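Local coordinates for AtxE2 (Asticcacaulis excentricus, PDB 5TXC), which hydrolyses the isopeptide bond of the lasso peptides astexin-2 and astexin-3, recognising their knotted shape and converting them to linear peptides, at residues 135-140 with 179-184; 165-170 with 232-237; 349-354 with 363-368; 358-363 with 374-379. All blocks are in the same frame, centred on the assembly; numbering follows the deposited sequence.

In the fold
The centres of interactions 1 and 2 are about 32 Å from the centre of the chain; those of 3 and 4 are closer to it. Interaction 1 is a polar surface contact between turns of two sheets. Interaction 2 is partly buried and mostly apolar, and joins the same two sheets. The pair touch, because strands 183-188 and 230-235 are neighbours. Interactions 3 and 4 are successive strand pairings of one antiparallel sheet. They share strand 360-367 and Cys363, and backbone hydrogen bonds dominate both. Interaction 4 is partly buried. Interaction 3 is buried, adds a disulfide and a buried carboxylate, and comes near Tyr438. Nearest atoms of interactions 1 and 3 are about 17 Å apart.

Interaction 1: residues 135-140 with 179-184; sequences SPSGTH and LDDNTL
Asp181 OD1 accepts the backbone N-H of Ser137, with Ser137 N 3.0 Å from Asp181 OD1. The oxygen uses its syn lone pair, and the bond is moderately bent, at 149°. A water also donates weakly to OD1. The same carboxylate reaches toward Ser137 OG, but Ser137 OG is modelled too close to it, so the detail of that contact is doubtful. With chi1 at -76° the carboxylate of Asp181 swings out to the 135-140 loop. The ring of Pro136 slides past it in the opposite direction, with Pro136 CD 3.3 Å from Asp181 OD1. Ser135 CB adds a contact 3.5 Å from Asp181 OD1.

The loop that supplies these groups is itself well braced. Ser135 OG accepts from two backbone donors, His140 N at 2.9 Å and also Thr139 N. The water that weakly contacts Asp181 also bonds Ser135 OG, so it bridges the two segments, though weakly on the Asp181 side. Gly138 N closes a type I turn on Ser135 O at 2.7 Å. On the other segment, Asp180 OD1 accepts from Asn182 N at 2.7 Å, an Asx turn, and also from Thr183 OG1. Trp178 of strand 175-178 touches Ser135, Pro136 and His140. The contact thus joins two hairpin turns, one from each of two four-stranded antiparallel sheets that are consecutive along the chain. Such sheets are consistent with blades of the beta-propeller found in prolyl oligopeptidases.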
loop_
_atom_site.group_PDB
_atom_site.type_symbol
_atom_site.label_atom_id
_atom_site.label_comp_id
_atom_site.label_asym_id
_atom_site.label_seq_id
_atom_site.Cartn_x
_atom_site.Cartn_y
_atom_site.Cartn_z
ATOM N N SER A 135 -18.457 19.666 10.085
ATOM C CA SER A 135 -19.631 20.488 9.824
ATOM C C SER A 135 -19.213 21.949 9.675
ATOM O O SER A 135 -18.194 22.364 10.228
ATOM C CB SER A 135 -20.654 20.338 10.949
ATOM O OG SER A 135 -20.119 20.775 12.191
ATOM N N PRO A 136 -19.955 22.736 8.893
ATOM C CA PRO A 136 -19.599 24.163 8.738
ATOM C C PRO A 136 -19.329 24.865 10.054
ATOM O O PRO A 136 -18.446 25.725 10.128
ATOM C CB PRO A 136 -20.826 24.743 8.027
ATOM C CG PRO A 136 -21.361 23.597 7.241
ATOM C CD PRO A 136 -21.088 22.352 8.028
ATOM N N SER A 137 -20.037 24.484 11.114
ATOM C CA SER A 137 -19.844 25.088 12.427
ATOM C C SER A 137 -18.552 24.662 13.108
ATOM O O SER A 137 -18.178 25.273 14.116
ATOM C CB SER A 137 -21.030 24.745 13.309
ATOM O OG SER A 137 -22.204 25.290 12.719
ATOM N N GLY A 138 -17.899 23.599 12.631
ATOM C CA GLY A 138 -16.776 23.040 13.370
ATOM C C GLY A 138 -17.190 22.265 14.593
ATOM O O GLY A 138 -16.387 22.072 15.501
ATOM N N THR A 139 -18.429 21.791 14.612
ATOM C CA THR A 139 -19.112 21.202 15.755
ATOM C C THR A 139 -19.187 19.681 15.701
ATOM O O THR A 139 -19.090 19.018 16.738
ATOM C CB THR A 139 -20.513 21.817 15.838
ATOM O OG1 THR A 139 -20.462 22.936 16.722
ATOM C CG2 THR A 139 -21.512 20.850 16.333
ATOM N N HIS A 140 -19.439 19.124 14.524
ATOM C CA HIS A 140 -19.567 17.692 14.358
ATOM C C HIS A 140 -18.670 17.198 13.230
ATOM O O HIS A 140 -18.260 17.953 12.346
ATOM C CB HIS A 140 -21.021 17.303 14.101
ATOM C CG HIS A 140 -21.924 17.605 15.250
ATOM N ND1 HIS A 140 -23.028 18.421 15.138
ATOM C CD2 HIS A 140 -21.875 17.212 16.546
ATOM C CE1 HIS A 140 -23.629 18.503 16.312
ATOM N NE2 HIS A 140 -22.946 17.785 17.183
ATOM N N LEU A 179 -24.074 19.495 3.504
ATOM C CA LEU A 179 -24.575 20.629 2.738
ATOM C C LEU A 179 -24.710 21.856 3.632
ATOM O O LEU A 179 -24.449 22.977 3.185
ATOM C CB LEU A 179 -25.907 20.271 2.090
ATOM C CG LEU A 179 -25.793 19.244 0.959
ATOM C CD1 LEU A 179 -27.150 18.948 0.328
ATOM C CD2 LEU A 179 -24.800 19.720 -0.093
ATOM N N ASP A 180 -25.109 21.650 4.892
ATOM C CA ASP A 180 -25.097 22.651 5.969
ATOM C C ASP A 180 -25.007 21.917 7.308
ATOM O O ASP A 180 -24.746 20.709 7.355
ATOM C CB ASP A 180 -26.326 23.574 5.905
ATOM C CG ASP A 180 -27.631 22.826 6.015
ATOM O OD1 ASP A 180 -27.784 21.992 6.930
ATOM O OD2 ASP A 180 -28.541 23.098 5.206
ATOM N N ASP A 181 -25.285 22.625 8.407
ATOM C CA ASP A 181 -25.075 21.990 9.705
ATOM C C ASP A 181 -26.119 20.940 10.034
ATOM O O ASP A 181 -25.954 20.221 11.024
ATOM C CB ASP A 181 -25.068 23.011 10.830
ATOM C CG ASP A 181 -23.800 23.801 10.896
ATOM O OD1 ASP A 181 -22.709 23.218 10.749
ATOM O OD2 ASP A 181 -23.887 25.026 11.127
ATOM N N ASN A 182 -27.174 20.826 9.241
ATOM C CA ASN A 182 -28.232 19.865 9.497
ATOM C C ASN A 182 -28.547 18.991 8.300
ATOM O O ASN A 182 -29.498 18.206 8.359
ATOM C CB ASN A 182 -29.525 20.587 9.937
ATOM C CG ASN A 182 -29.433 21.130 11.354
ATOM O OD1 ASN A 182 -29.528 20.376 12.338
ATOM N ND2 ASN A 182 -29.227 22.441 11.469
ATOM N N THR A 183 -27.824 19.135 7.201
ATOM C CA THR A 183 -28.146 18.406 5.987
ATOM C C THR A 183 -26.893 17.674 5.538
ATOM O O THR A 183 -25.787 18.221 5.610
ATOM C CB THR A 183 -28.640 19.368 4.901
ATOM O OG1 THR A 183 -29.476 20.363 5.509
ATOM C CG2 THR A 183 -29.430 18.648 3.842
ATOM N N LEU A 184 -27.067 16.421 5.127
ATOM C CA LEU A 184 -25.982 15.576 4.659
ATOM C C LEU A 184 -26.363 15.023 3.308
ATOM O O LEU A 184 -27.484 14.560 3.123
ATOM C CB LEU A 184 -25.708 14.402 5.606
ATOM C CG LEU A 184 -25.126 14.700 6.966
ATOM C CD1 LEU A 184 -25.202 13.469 7.821
ATOM C CD2 LEU A 184 -23.707 15.136 6.821
HETATM O O HOH W 1 -22.769 21.387 13.566
#

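Interaction 2: residues 165-170 with 232-237; sequences PVIEDA and QVLDLK
The carboxylate of Asp169 and the amide of Gln232 are the flat groups that meet here. Their side chains cross at about a right angle, and the two planes are 37° apart. The nearest atoms are both oxygens, Asp169 OD2 and Gln232 OE1, 4.0 Å apart, and no hydrogen bond joins them. Asp169 OD2 finds its partner elsewhere, in the hydroxyl of Tyr186. Asp169 OD1 turns its anti lone pair to the N-H of Ala170, with Ala170 N 3.0 Å away. The carboxylate is therefore held through both oxygens, which probably fixes its rotation.

The rest of the contact is apolar. CG of Leu234 lies anti to the backbone N (chi1 172°), and its CD2 does the touching. Leu234 CD2 lies 3.7 Å from Ile167 CG1, as these two side chains slide past each other in opposite directions. Leu234 CD2 also lies 3.5 Å from Val166 O, so it rests on backbone as well as on side chain. Leu236 meets Val166 at about a right angle. Leu236 CD2 touches both valine methyls and lies 3.7 Å from Val166 CG2.

Side chains thus pack between two successive four-stranded antiparallel sheets, consistent with neighbouring propeller blades. Val166 and Ile167 both face Val153, a classic beta bulge in strand 165-167. Leu184 packs on both residues. Strand 165-167 is an outer strand of its sheet, beside strand 150-157. Strand 230-235 is an inner strand of the next sheet along the chain, between strands 183-188 and 241-243.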
loop_
_atom_site.group_PDB
_atom_site.type_symbol
_atom_site.label_atom_id
_atom_site.label_comp_id
_atom_site.label_asym_id
_atom_site.label_seq_id
_atom_site.Cartn_x
_atom_site.Cartn_y
_atom_site.Cartn_z
ATOM N N PRO A 165 -24.973 6.325 14.873
ATOM C CA PRO A 165 -25.127 6.351 13.414
ATOM C C PRO A 165 -26.238 7.296 13.001
ATOM O O PRO A 165 -27.092 7.672 13.795
ATOM C CB PRO A 165 -25.498 4.908 13.061
ATOM C CG PRO A 165 -25.974 4.319 14.337
ATOM C CD PRO A 165 -25.207 4.988 15.427
ATOM N N VAL A 166 -26.241 7.655 11.719
ATOM C CA VAL A 166 -27.092 8.746 11.258
ATOM C C VAL A 166 -27.727 8.442 9.901
ATOM O O VAL A 166 -28.905 8.740 9.692
ATOM C CB VAL A 166 -26.279 10.057 11.283
ATOM C CG1 VAL A 166 -26.155 10.701 9.925
ATOM C CG2 VAL A 166 -26.840 11.010 12.340
ATOM N N ILE A 167 -26.956 7.916 8.945
ATOM C CA ILE A 167 -27.493 7.508 7.650
ATOM C C ILE A 167 -27.220 6.027 7.454
ATOM O O ILE A 167 -26.093 5.560 7.664
ATOM C CB ILE A 167 -26.925 8.302 6.463
ATOM C CG1 ILE A 167 -27.005 9.811 6.694
ATOM C CG2 ILE A 167 -27.725 7.966 5.247
ATOM C CD1 ILE A 167 -26.249 10.627 5.628
ATOM N N GLU A 168 -28.253 5.301 7.044
ATOM C CA GLU A 168 -28.203 3.874 6.790
ATOM C C GLU A 168 -29.121 3.568 5.618
ATOM O O GLU A 168 -30.188 4.169 5.497
ATOM C CB GLU A 168 -28.584 3.139 8.086
ATOM C CG GLU A 168 -28.586 1.632 8.052
ATOM C CD GLU A 168 -29.180 1.023 9.333
ATOM O OE1 GLU A 168 -29.267 1.730 10.369
ATOM O OE2 GLU A 168 -29.601 -0.153 9.291
ATOM N N ASP A 169 -28.704 2.666 4.737
ATOM C CA ASP A 169 -29.483 2.359 3.540
ATOM C C ASP A 169 -29.275 0.888 3.174
ATOM O O ASP A 169 -28.501 0.171 3.813
ATOM C CB ASP A 169 -29.091 3.290 2.383
ATOM C CG ASP A 169 -30.302 3.780 1.558
ATOM O OD1 ASP A 169 -31.150 2.964 1.120
ATOM O OD2 ASP A 169 -30.400 5.000 1.329
ATOM N N ALA A 170 -29.978 0.436 2.128
ATOM C CA ALA A 170 -29.847 -0.948 1.668
ATOM C C ALA A 170 -28.453 -1.249 1.157
ATOM O O ALA A 170 -28.053 -2.417 1.110
ATOM C CB ALA A 170 -30.839 -1.251 0.544
ATOM N N GLN A 232 -28.377 11.031 -2.504
ATOM C CA GLN A 232 -29.531 11.362 -1.688
ATOM C C GLN A 232 -29.084 12.301 -0.586
ATOM O O GLN A 232 -27.913 12.309 -0.203
ATOM C CB GLN A 232 -30.167 10.101 -1.063
ATOM C CG GLN A 232 -31.626 9.848 -1.468
ATOM C CD GLN A 232 -31.803 8.530 -2.171
ATOM O OE1 GLN A 232 -31.477 7.483 -1.618
ATOM N NE2 GLN A 232 -32.313 8.566 -3.394
ATOM N N VAL A 233 -30.014 13.102 -0.061
ATOM C CA VAL A 233 -29.686 13.994 1.049
ATOM C C VAL A 233 -30.650 13.754 2.196
ATOM O O VAL A 233 -31.837 13.488 1.985
ATOM C CB VAL A 233 -29.624 15.490 0.643
ATOM C CG1 VAL A 233 -29.902 15.650 -0.802
ATOM C CG2 VAL A 233 -30.511 16.341 1.494
ATOM N N LEU A 234 -30.101 13.745 3.404
ATOM C CA LEU A 234 -30.837 13.510 4.632
ATOM C C LEU A 234 -30.939 14.808 5.417
ATOM O O LEU A 234 -29.927 15.447 5.703
ATOM C CB LEU A 234 -30.145 12.459 5.506
ATOM C CG LEU A 234 -30.792 12.335 6.890
ATOM C CD1 LEU A 234 -32.154 11.677 6.728
ATOM C CD2 LEU A 234 -29.947 11.593 7.928
ATOM N N ASP A 235 -32.154 15.159 5.811
ATOM C CA ASP A 235 -32.376 16.243 6.757
ATOM C C ASP A 235 -32.285 15.669 8.157
ATOM O O ASP A 235 -33.104 14.830 8.540
ATOM C CB ASP A 235 -33.750 16.873 6.539
ATOM C CG ASP A 235 -33.974 18.117 7.383
ATOM O OD1 ASP A 235 -33.112 18.479 8.221
ATOM O OD2 ASP A 235 -35.048 18.728 7.200
ATOM N N LEU A 236 -31.320 16.143 8.930
ATOM C CA LEU A 236 -31.133 15.594 10.262
ATOM C C LEU A 236 -32.166 16.099 11.259
ATOM O O LEU A 236 -32.241 15.566 12.368
ATOM C CB LEU A 236 -29.726 15.908 10.757
ATOM C CG LEU A 236 -28.572 15.207 10.042
ATOM C CD1 LEU A 236 -27.259 15.933 10.311
ATOM C CD2 LEU A 236 -28.481 13.777 10.478
ATOM N N LYS A 237 -32.976 17.092 10.892
ATOM C CA LYS A 237 -34.060 17.551 11.754
ATOM C C LYS A 237 -35.334 16.727 11.558
ATOM O O LYS A 237 -36.020 16.400 12.532
ATOM C CB LYS A 237 -34.333 19.036 11.492
ATOM C CG LYS A 237 -33.118 19.938 11.760
ATOM C CD LYS A 237 -33.197 21.275 11.016
ATOM C CE LYS A 237 -34.101 22.269 11.733
ATOM N NZ LYS A 237 -34.128 23.600 11.061
#

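Interaction 3: residues 349-354 with 363-368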
loop_
_atom_site.group_PDB
_atom_site.type_symbol
_atom_site.label_atom_id
_atom_site.label_comp_id
_atom_site.label_asym_id
_atom_site.label_seq_id
_atom_site.Cartn_x
_atom_site.Cartn_y
_atom_site.Cartn_z
ATOM N N GLY A 349 11.603 9.159 3.528
ATOM C CA GLY A 349 10.284 8.868 4.073
ATOM C C GLY A 349 9.129 9.396 3.238
ATOM O O GLY A 349 9.265 9.574 2.029
ATOM N N LEU A 350 7.984 9.648 3.863
ATOM C CA LEU A 350 6.811 10.092 3.146
ATOM C C LEU A 350 6.148 11.163 3.975
ATOM O O LEU A 350 6.272 11.176 5.201
ATOM C CB LEU A 350 5.786 8.973 2.888
ATOM C CG LEU A 350 5.761 8.205 1.565
ATOM C CD1 LEU A 350 4.651 7.135 1.564
ATOM C CD2 LEU A 350 5.599 9.135 0.382
ATOM N N LEU A 351 5.484 12.085 3.286
ATOM C CA LEU A 351 4.526 13.006 3.877
ATOM C C LEU A 351 3.174 12.705 3.260
ATOM O O LEU A 351 3.084 12.564 2.039
ATOM C CB LEU A 351 4.898 14.452 3.602
ATOM C CG LEU A 351 6.060 15.091 4.342
ATOM C CD1 LEU A 351 6.156 16.514 3.865
ATOM C CD2 LEU A 351 5.875 15.042 5.849
ATOM N N GLN A 352 2.132 12.562 4.074
ATOM C CA GLN A 352 0.837 12.173 3.524
ATOM C C GLN A 352 -0.297 13.108 3.946
ATOM O O GLN A 352 -0.370 13.540 5.097
ATOM C CB GLN A 352 0.523 10.741 3.925
ATOM C CG GLN A 352 1.539 9.750 3.360
ATOM C CD GLN A 352 2.058 8.786 4.413
ATOM O OE1 GLN A 352 2.125 9.129 5.589
ATOM N NE2 GLN A 352 2.439 7.583 3.993
ATOM N N GLY A 353 -1.194 13.401 3.007
ATOM C CA GLY A 353 -2.432 14.117 3.296
ATOM C C GLY A 353 -2.298 15.530 3.818
ATOM O O GLY A 353 -3.229 16.032 4.436
ATOM N N CYS A 354 -1.179 16.195 3.564
ATOM C CA CYS A 354 -0.926 17.541 4.066
ATOM C C CYS A 354 -2.039 18.534 3.732
ATOM O O CYS A 354 -2.546 18.583 2.606
ATOM C CB CYS A 354 0.388 18.039 3.474
ATOM S SG CYS A 354 1.803 17.010 3.937
ATOM N N CYS A 363 0.626 17.435 8.413
ATOM C CA CYS A 363 0.848 16.249 7.591
ATOM C C CYS A 363 0.888 14.994 8.446
ATOM O O CYS A 363 1.307 15.031 9.601
ATOM C CB CYS A 363 2.194 16.320 6.854
ATOM S SG CYS A 363 2.420 17.736 5.775
ATOM N N ALA A 364 0.521 13.872 7.844
ATOM C CA ALA A 364 1.026 12.595 8.323
ATOM C C ALA A 364 2.440 12.397 7.787
ATOM O O ALA A 364 2.738 12.756 6.642
ATOM C CB ALA A 364 0.109 11.440 7.905
ATOM N N GLN A 365 3.322 11.870 8.631
ATOM C CA GLN A 365 4.722 11.690 8.268
ATOM C C GLN A 365 5.223 10.341 8.777
ATOM O O GLN A 365 4.844 9.862 9.853
ATOM C CB GLN A 365 5.600 12.841 8.795
ATOM C CG GLN A 365 7.063 12.770 8.425
ATOM C CD GLN A 365 7.904 12.080 9.481
ATOM O OE1 GLN A 365 7.515 11.980 10.642
ATOM N NE2 GLN A 365 9.062 11.587 9.078
ATOM N N GLU A 366 6.127 9.764 8.003
ATOM C CA GLU A 366 6.542 8.381 8.153
ATOM C C GLU A 366 7.994 8.292 7.727
ATOM O O GLU A 366 8.406 8.983 6.787
ATOM C CB GLU A 366 5.653 7.508 7.269
ATOM C CG GLU A 366 5.774 6.067 7.390
ATOM C CD GLU A 366 4.859 5.378 6.388
ATOM O OE1 GLU A 366 3.891 6.030 5.915
ATOM O OE2 GLU A 366 5.124 4.200 6.061
ATOM N N SER A 367 8.760 7.439 8.404
ATOM C CA SER A 367 10.191 7.370 8.164
ATOM C C SER A 367 10.685 6.002 8.638
ATOM O O SER A 367 9.965 5.302 9.348
ATOM C CB SER A 367 10.867 8.535 8.870
ATOM O OG SER A 367 12.243 8.482 8.725
ATOM N N ALA A 368 11.917 5.623 8.235
ATOM C CA ALA A 368 12.370 4.234 8.399
ATOM C C ALA A 368 12.152 3.715 9.814
ATOM O O ALA A 368 11.648 2.606 10.009
ATOM C CB ALA A 368 13.838 4.063 7.994
#
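Gln352 and Glu366 meet through contrasting torsions. CG of Gln352 lies beside the backbone N (chi1 -62°) and the chain then bends at chi2, while Glu366 holds CG anti to its backbone N (chi1 -172°) and runs extended. Gln352 NE2 donates to Glu366 OE1 at 2.9 Å, almost straight at 163°. Glu366 OE1 lies in the amide plane of Gln352, and the N-H meets it nearly along the C-O axis. Gln352 NE2 also bonds Ala54 O. Glu366 OE1 makes a salt bridge with Arg372, and OE2 accepts from Phe443 N. The buried carboxylate is thus held through both oxygens, and the nearby arginine probably stabilises its negative charge.

The backbones form an antiparallel pair. Leu350-Glu366 and Gln352-Ala364 are the hydrogen-bonded pairs, with Gln352 N 2.6 Å from Ala364 O. Between them, Leu351 and Gln365 share the other face, where Leu351 CD2 lies 3.6 Å from Gln365 CG. Gly349 CA makes a CA-H...O contact with Glu366 O, 3.3 Å away. Gly353 turns the chain, and Cys354 SG is then bonded to Cys363 SG at 2.1 Å, a covalent cross-link beside the ladder.

The side chain of Glu366 is about 4 Å from that of Tyr438, the residue that stabilises the alkoxide intermediate. This is a disulfide-linked beta hairpin, and one end of it probably borders the active site.

Interaction 4: residues 358-363 with 374-379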
loop_
_atom_site.group_PDB
_atom_site.type_symbol
_atom_site.label_atom_id
_atom_site.label_comp_id
_atom_site.label_asym_id
_atom_site.label_seq_id
_atom_site.Cartn_x
_atom_site.Cartn_y
_atom_site.Cartn_z
ATOM N N ALA A 358 -2.635 28.475 7.382
ATOM C CA ALA A 358 -1.853 29.711 7.395
ATOM C C ALA A 358 -0.410 29.407 7.012
ATOM O O ALA A 358 -0.187 28.914 5.892
ATOM C CB ALA A 358 -2.051 30.368 8.752
ATOM N N LYS A 359 0.581 29.611 7.891
ATOM C CA LYS A 359 1.978 29.315 7.583
ATOM C C LYS A 359 2.404 27.904 7.977
ATOM O O LYS A 359 3.599 27.655 8.186
ATOM C CB LYS A 359 2.906 30.328 8.268
ATOM C CG LYS A 359 2.663 31.781 7.898
ATOM C CD LYS A 359 3.266 32.099 6.529
ATOM C CE LYS A 359 3.277 33.605 6.230
ATOM N NZ LYS A 359 1.949 34.140 5.772
ATOM N N ARG A 360 1.473 26.974 8.074
ATOM C CA ARG A 360 1.805 25.636 8.505
ATOM C C ARG A 360 1.169 24.601 7.603
ATOM O O ARG A 360 0.048 24.774 7.109
ATOM C CB ARG A 360 1.375 25.426 9.936
ATOM C CG ARG A 360 2.337 26.046 10.896
ATOM C CD ARG A 360 1.978 25.649 12.272
ATOM N NE ARG A 360 0.534 25.627 12.473
ATOM C CZ ARG A 360 -0.015 25.127 13.570
ATOM N NH1 ARG A 360 0.777 24.616 14.504
ATOM N NH2 ARG A 360 -1.332 25.125 13.739
ATOM N N LEU A 361 1.911 23.544 7.370
ATOM C CA LEU A 361 1.367 22.346 6.764
ATOM C C LEU A 361 1.179 21.332 7.889
ATOM O O LEU A 361 2.107 21.099 8.668
ATOM C CB LEU A 361 2.328 21.829 5.697
ATOM C CG LEU A 361 1.840 21.392 4.326
ATOM C CD1 LEU A 361 0.952 22.455 3.729
ATOM C CD2 LEU A 361 3.064 21.227 3.467
ATOM N N ILE A 362 -0.019 20.763 8.000
ATOM C CA ILE A 362 -0.263 19.643 8.911
ATOM C C ILE A 362 -0.277 18.358 8.094
ATOM O O ILE A 362 -1.086 18.205 7.177
ATOM C CB ILE A 362 -1.567 19.818 9.700
ATOM C CG1 ILE A 362 -1.459 21.036 10.634
ATOM C CG2 ILE A 362 -1.868 18.572 10.512
ATOM C CD1 ILE A 362 -2.129 22.251 10.138
ATOM N N CYS A 363 0.626 17.435 8.413
ATOM C CA CYS A 363 0.848 16.249 7.591
ATOM C C CYS A 363 0.888 14.994 8.446
ATOM O O CYS A 363 1.307 15.031 9.601
ATOM C CB CYS A 363 2.194 16.320 6.854
ATOM S SG CYS A 363 2.420 17.736 5.775
ATOM N N LEU A 374 1.366 12.306 13.069
ATOM C CA LEU A 374 0.995 13.654 12.658
ATOM C C LEU A 374 2.072 14.658 13.029
ATOM O O LEU A 374 2.683 14.582 14.105
ATOM C CB LEU A 374 -0.341 14.061 13.269
ATOM C CG LEU A 374 -1.490 14.091 12.278
ATOM C CD1 LEU A 374 -1.667 12.766 11.560
ATOM C CD2 LEU A 374 -2.732 14.456 13.049
ATOM N N VAL A 375 2.259 15.641 12.152
ATOM C CA VAL A 375 3.420 16.517 12.197
ATOM C C VAL A 375 3.010 17.891 11.683
ATOM O O VAL A 375 1.986 18.043 11.012
ATOM C CB VAL A 375 4.544 15.859 11.357
ATOM C CG1 VAL A 375 4.933 16.677 10.147
ATOM C CG2 VAL A 375 5.710 15.455 12.218
ATOM N N THR A 376 3.830 18.895 11.984
ATOM C CA THR A 376 3.669 20.249 11.461
ATOM C C THR A 376 4.937 20.641 10.706
ATOM O O THR A 376 6.053 20.393 11.179
ATOM C CB THR A 376 3.392 21.248 12.619
ATOM O OG1 THR A 376 1.988 21.325 12.853
ATOM C CG2 THR A 376 3.914 22.614 12.316
ATOM N N LEU A 377 4.775 21.251 9.534
ATOM C CA LEU A 377 5.897 21.816 8.799
ATOM C C LEU A 377 5.731 23.321 8.726
ATOM O O LEU A 377 4.692 23.812 8.273
ATOM C CB LEU A 377 6.014 21.235 7.392
ATOM C CG LEU A 377 6.931 20.019 7.380
ATOM C CD1 LEU A 377 6.581 19.094 6.256
ATOM C CD2 LEU A 377 8.366 20.456 7.271
ATOM N N ASN A 378 6.764 24.040 9.150
ATOM C CA ASN A 378 6.779 25.496 9.098
ATOM C C ASN A 378 7.014 25.951 7.658
ATOM O O ASN A 378 8.082 25.708 7.089
ATOM C CB ASN A 378 7.879 26.018 10.023
ATOM C CG ASN A 378 7.893 27.528 10.124
ATOM O OD1 ASN A 378 7.854 28.216 9.119
ATOM N ND2 ASN A 378 8.007 28.044 11.336
ATOM N N LEU A 379 6.048 26.638 7.075
ATOM C CA LEU A 379 6.143 26.934 5.651
ATOM C C LEU A 379 7.115 28.066 5.300
ATOM O O LEU A 379 7.212 28.419 4.119
ATOM C CB LEU A 379 4.752 27.262 5.099
ATOM C CG LEU A 379 3.803 26.069 5.055
ATOM C CD1 LEU A 379 2.431 26.558 4.679
ATOM C CD2 LEU A 379 4.303 25.048 4.046
#
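Strands 360-363 and 374-378 run antiparallel at 159°, their axes 4.6 Å apart at closest approach, with Leu361-Leu377 and Cys363-Val375 as hydrogen-bonded pairs joined by two bonds each.

Leu379 bonds through its N to Lys359 O just beyond the strands, and its side chain folds back over the start of the other strand. A chi1 of -69° turns the branch toward Lys359 and Arg360. Leu379 CD1 lies 3.6 Å from Arg360 N. Leu379 CD2 meets Leu361 CD2 at 4.1 Å, the two side chains crossing at about a right angle. Leu361 and Leu377 also touch through CB atoms 4.1 Å apart. Cys363 lies on the same face as these two. Its SG, in the disulfide with Cys354, approaches Leu377 CD1.

The other face carries Arg360, Ile362, Thr376 and Asn378. Thr376 CG2 packs against the aliphatic stem of Arg360, 3.6 Å from Arg360 CD. The arginine bends at chi3 beyond that point, and its NH1 donates to Thr93 O. Ile362 and Thr376 lie side by side and point the same way, with Ile362 CG1 4.1 Å from Thr376 OG1. Asn378 OD1 accepts from Thr380 N and Ser381 N in the following turn.

This is a regular antiparallel pairing inside one four-stranded sheet, consistent with a propeller blade. Strands 360-367 and 373-378 are the inner pair of that sheet. Strand 350-357 flanks the first, and strand 384-388 flanks the second. Leu374 also touches Val70 and Phe72 of strand 69-78.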